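Local coordinates for protein arylesterase (Sulfolobus solfataricus, PDB 5L2P) that hydrolyses aromatic esters, p-nitrophenyl esters of fatty acids and aryl phosphate triesters such as paraoxon as a serine esterase of the GDXG lipolytic family, at residues M53-I64 and D128-A136. Numbering follows the deposited sequence.
Sequences MKIKLEDYELPI and DCFNAIVWA
I55 lies over one face of the W135 indole: its CG1 sits 3.9 Å from the centroid of the five-membered ring and only 8° off the ring normal, a CH-pi contact. I55 CG2 meets W135 CD1, on the pyrrole side, at 3.5 Å, while I55 CD1, at the end of the CG1 branch, stays by the ring near W135 CG and CD2 and also touches A132 CB. With CG anti to the backbone N (chi1 177°) the indole of W135 reaches out from the helix toward the hairpin, and chi2, near 90°, turns its face to I55. The benzo end is met by M53 and I64, a hydrogen-bonded pair of the same hairpin: I64 CD1 comes in obliquely to W135 CZ3 at 3.7 Å, and M53 SD makes a slanting Met-aromatic contact, 5.0 Å from the centroid of the six-membered ring. Were W135 an alanine, I55 would probably lose the ring face it lies on, with a gap left beside M53 and I64.

Toward the start of the helix segment, L62 sets CD2 against A132 CB and 3.3 Å from the backbone O of D128, an oxygen already taken by the helical bond from A132 N. Near the turn of the hairpin, L57 CD2 packs on N131 CB at 3.9 Å. L57 CD1 faces the carboxylate of D128, whose OD1 is held in a salt bridge by R115; the same arginine also pairs with D59, tying the hairpin turn to the helix.

No hydrogen bond runs directly between the two segments; they meet by apolar side-chain packing, and both strands pass the helix steeply. Here the antiparallel hairpin of strands 49-56 and 61-68, with 49-56 at the edge of the central sheet, is packed against helix 124-138 of the alpha/beta hydrolase fold, away from the catalytic residues.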
loop_
_atom_site.group_PDB
_atom_site.type_symbol
_atom_site.label_atom_id
_atom_site.label_comp_id
_atom_site.label_asym_id
_atom_site.label_seq_id
_atom_site.Cartn_x
_atom_site.Cartn_y
_atom_site.Cartn_z
ATOM N N MET A 53 -36.821 -6.804 26.431
ATOM C CA MET A 53 -36.935 -6.427 27.848
ATOM C C MET A 53 -36.072 -5.212 28.159
ATOM O O MET A 53 -35.416 -4.703 27.269
ATOM C CB MET A 53 -36.578 -7.595 28.774
ATOM C CG MET A 53 -35.122 -8.039 28.812
ATOM S SD MET A 53 -34.859 -9.109 30.275
ATOM C CE MET A 53 -35.966 -10.498 29.939
ATOM N N LYS A 54 -36.104 -4.743 29.396
ATOM C CA LYS A 54 -35.330 -3.579 29.798
ATOM C C LYS A 54 -34.532 -3.838 31.068
ATOM O O LYS A 54 -35.047 -4.385 32.017
ATOM C CB LYS A 54 -36.240 -2.389 30.008
ATOM C CG LYS A 54 -36.644 -1.667 28.739
ATOM C CD LYS A 54 -37.882 -0.778 29.005
ATOM C CE LYS A 54 -38.153 0.228 27.889
ATOM N NZ LYS A 54 -38.326 -0.361 26.523
ATOM N N ILE A 55 -33.256 -3.472 31.045
ATOM C CA ILE A 55 -32.393 -3.553 32.214
ATOM C C ILE A 55 -32.573 -2.246 32.976
ATOM O O ILE A 55 -32.537 -1.152 32.381
ATOM C CB ILE A 55 -30.921 -3.667 31.811
ATOM C CG1 ILE A 55 -30.692 -4.875 30.914
ATOM C CG2 ILE A 55 -30.000 -3.648 33.053
ATOM C CD1 ILE A 55 -29.318 -4.883 30.270
ATOM N N LYS A 56 -32.762 -2.355 34.280
ATOM C CA LYS A 56 -33.036 -1.193 35.124
ATOM C C LYS A 56 -31.735 -0.569 35.616
ATOM O O LYS A 56 -31.059 -1.142 36.472
ATOM C CB LYS A 56 -33.886 -1.607 36.311
ATOM C CG LYS A 56 -34.597 -0.435 36.976
ATOM C CD LYS A 56 -35.413 -0.871 38.185
ATOM C CE LYS A 56 -36.688 -0.040 38.372
ATOM N NZ LYS A 56 -37.429 -0.428 39.603
ATOM N N LEU A 57 -31.358 0.583 35.054
ATOM C CA LEU A 57 -30.217 1.359 35.559
ATOM C C LEU A 57 -30.767 2.466 36.466
ATOM O O LEU A 57 -31.975 2.727 36.463
ATOM C CB LEU A 57 -29.391 1.937 34.405
ATOM C CG LEU A 57 -28.951 0.886 33.370
ATOM C CD1 LEU A 57 -28.406 1.542 32.101
ATOM C CD2 LEU A 57 -27.969 -0.160 33.948
ATOM N N GLU A 58 -29.902 3.104 37.253
ATOM C CA GLU A 58 -30.376 4.094 38.241
ATOM C C GLU A 58 -31.013 5.348 37.598
ATOM O O GLU A 58 -31.908 5.956 38.189
ATOM C CB GLU A 58 -29.282 4.437 39.277
ATOM C CG GLU A 58 -29.130 3.349 40.358
ATOM C CD GLU A 58 -28.131 3.683 41.477
ATOM O OE1 GLU A 58 -26.951 3.986 41.182
ATOM O OE2 GLU A 58 -28.517 3.614 42.668
ATOM N N ASP A 59 -30.610 5.696 36.379
ATOM C CA ASP A 59 -31.143 6.874 35.687
ATOM C C ASP A 59 -31.874 6.550 34.364
ATOM O O ASP A 59 -32.279 7.464 33.637
ATOM C CB ASP A 59 -29.993 7.869 35.403
ATOM C CG ASP A 59 -28.929 7.302 34.433
ATOM O OD1 ASP A 59 -28.702 6.068 34.414
ATOM O OD2 ASP A 59 -28.303 8.104 33.705
ATOM N N TYR A 60 -32.033 5.267 34.052
ATOM C CA TYR A 60 -32.490 4.855 32.716
ATOM C C TYR A 60 -32.901 3.384 32.681
ATOM O O TYR A 60 -32.472 2.556 33.505
ATOM C CB TYR A 60 -31.361 5.075 31.681
ATOM C CG TYR A 60 -31.783 5.012 30.223
ATOM C CD1 TYR A 60 -32.578 6.020 29.674
ATOM C CD2 TYR A 60 -31.348 3.979 29.380
ATOM C CE1 TYR A 60 -32.954 5.997 28.343
ATOM C CE2 TYR A 60 -31.736 3.937 28.044
ATOM C CZ TYR A 60 -32.538 4.953 27.529
ATOM O OH TYR A 60 -32.895 4.931 26.197
ATOM N N GLU A 61 -33.746 3.060 31.710
ATOM C CA GLU A 61 -34.173 1.668 31.457
ATOM C C GLU A 61 -33.564 1.287 30.128
ATOM O O GLU A 61 -33.980 1.795 29.090
ATOM C CB GLU A 61 -35.702 1.541 31.401
ATOM C CG GLU A 61 -36.435 1.968 32.671
ATOM C CD GLU A 61 -37.937 2.132 32.427
ATOM O OE1 GLU A 61 -38.457 1.288 31.632
ATOM O OE2 GLU A 61 -38.582 3.077 33.007
ATOM N N LEU A 62 -32.570 0.408 30.145
ATOM C CA LEU A 62 -31.817 0.089 28.919
ATOM C C LEU A 62 -32.453 -1.072 28.159
ATOM O O LEU A 62 -32.452 -2.192 28.650
ATOM C CB LEU A 62 -30.369 -0.241 29.274
ATOM C CG LEU A 62 -29.418 -0.774 28.209
ATOM C CD1 LEU A 62 -29.337 0.241 27.107
ATOM C CD2 LEU A 62 -28.043 -0.992 28.845
ATOM N N PRO A 63 -33.008 -0.806 26.964
ATOM C CA PRO A 63 -33.687 -1.896 26.254
ATOM C C PRO A 63 -32.684 -2.914 25.673
ATOM O O PRO A 63 -31.646 -2.530 25.171
ATOM C CB PRO A 63 -34.461 -1.185 25.121
ATOM C CG PRO A 63 -34.368 0.258 25.422
ATOM C CD PRO A 63 -33.134 0.477 26.261
ATOM N N ILE A 64 -33.027 -4.191 25.751
ATOM C CA ILE A 64 -32.273 -5.239 25.114
ATOM C C ILE A 64 -33.188 -6.217 24.397
ATOM O O ILE A 64 -34.375 -6.258 24.657
ATOM C CB ILE A 64 -31.397 -6.016 26.135
ATOM C CG1 ILE A 64 -32.250 -6.613 27.232
ATOM C CG2 ILE A 64 -30.369 -5.085 26.753
ATOM C CD1 ILE A 64 -31.463 -7.596 28.101
ATOM N N ASP A 128 -23.161 2.257 29.127
ATOM C CA ASP A 128 -24.401 1.512 28.897
ATOM C C ASP A 128 -24.098 0.100 28.431
ATOM O O ASP A 128 -24.741 -0.856 28.882
ATOM C CB ASP A 128 -25.314 2.189 27.841
ATOM C CG ASP A 128 -26.115 3.355 28.403
ATOM O OD1 ASP A 128 -26.000 3.675 29.601
ATOM O OD2 ASP A 128 -26.831 3.993 27.619
ATOM N N CYS A 129 -23.128 -0.024 27.513
ATOM C CA CYS A 129 -22.775 -1.326 26.979
ATOM C C CYS A 129 -22.093 -2.160 28.047
ATOM O O CYS A 129 -22.337 -3.363 28.133
ATOM C CB CYS A 129 -21.892 -1.184 25.758
ATOM S SG CYS A 129 -22.705 -0.542 24.259
ATOM N N PHE A 130 -21.271 -1.531 28.883
ATOM C CA PHE A 130 -20.525 -2.276 29.898
ATOM C C PHE A 130 -21.466 -2.769 30.975
ATOM O O PHE A 130 -21.363 -3.925 31.390
ATOM C CB PHE A 130 -19.389 -1.435 30.490
ATOM C CG PHE A 130 -18.664 -2.094 31.629
ATOM C CD1 PHE A 130 -17.809 -3.157 31.394
ATOM C CD2 PHE A 130 -18.811 -1.623 32.945
ATOM C CE1 PHE A 130 -17.098 -3.745 32.440
ATOM C CE2 PHE A 130 -18.115 -2.218 33.996
ATOM C CZ PHE A 130 -17.262 -3.285 33.751
ATOM N N ASN A 131 -22.384 -1.912 31.426
ATOM C CA ASN A 131 -23.442 -2.320 32.392
ATOM C C ASN A 131 -24.324 -3.450 31.887
ATOM O O ASN A 131 -24.759 -4.287 32.668
ATOM C CB ASN A 131 -24.326 -1.135 32.840
ATOM C CG ASN A 131 -23.555 -0.135 33.701
ATOM O OD1 ASN A 131 -22.560 -0.482 34.361
ATOM N ND2 ASN A 131 -23.983 1.120 33.666
ATOM N N ALA A 132 -24.594 -3.479 30.584
ATOM C CA ALA A 132 -25.328 -4.610 29.984
ATOM C C ALA A 132 -24.520 -5.939 30.074
ATOM O O ALA A 132 -25.100 -6.992 30.282
ATOM C CB ALA A 132 -25.705 -4.284 28.559
ATOM N N ILE A 133 -23.198 -5.881 29.944
ATOM C CA ILE A 133 -22.342 -7.081 30.119
ATOM C C ILE A 133 -22.359 -7.553 31.570
ATOM O O ILE A 133 -22.484 -8.748 31.835
ATOM C CB ILE A 133 -20.871 -6.818 29.715
ATOM C CG1 ILE A 133 -20.757 -6.480 28.239
ATOM C CG2 ILE A 133 -19.943 -8.005 30.046
ATOM C CD1 ILE A 133 -19.381 -5.961 27.894
ATOM N N VAL A 134 -22.226 -6.605 32.496
ATOM C CA VAL A 134 -22.306 -6.914 33.920
ATOM C C VAL A 134 -23.671 -7.513 34.277
ATOM O O VAL A 134 -23.739 -8.481 35.010
ATOM C CB VAL A 134 -22.056 -5.648 34.770
ATOM C CG1 VAL A 134 -22.343 -5.877 36.246
ATOM C CG2 VAL A 134 -20.642 -5.158 34.556
ATOM N N TRP A 135 -24.750 -6.957 33.724
ATOM C CA TRP A 135 -26.117 -7.522 33.925
ATOM C C TRP A 135 -26.211 -8.952 33.434
ATOM O O TRP A 135 -26.736 -9.791 34.121
ATOM C CB TRP A 135 -27.171 -6.650 33.227
ATOM C CG TRP A 135 -28.532 -7.171 33.315
ATOM C CD1 TRP A 135 -29.421 -6.896 34.282
ATOM C CD2 TRP A 135 -29.172 -8.098 32.421
ATOM N NE1 TRP A 135 -30.580 -7.598 34.070
ATOM C CE2 TRP A 135 -30.460 -8.333 32.928
ATOM C CE3 TRP A 135 -28.780 -8.760 31.264
ATOM C CZ2 TRP A 135 -31.370 -9.194 32.319
ATOM C CZ3 TRP A 135 -29.675 -9.659 30.671
ATOM C CH2 TRP A 135 -30.965 -9.852 31.192
ATOM N N ALA A 136 -25.702 -9.227 32.243
ATOM C CA ALA A 136 -25.722 -10.589 31.676
ATOM C C ALA A 136 -24.955 -11.583 32.541
ATOM O O ALA A 136 -25.391 -12.737 32.727
ATOM C CB ALA A 136 -25.126 -10.579 30.279
#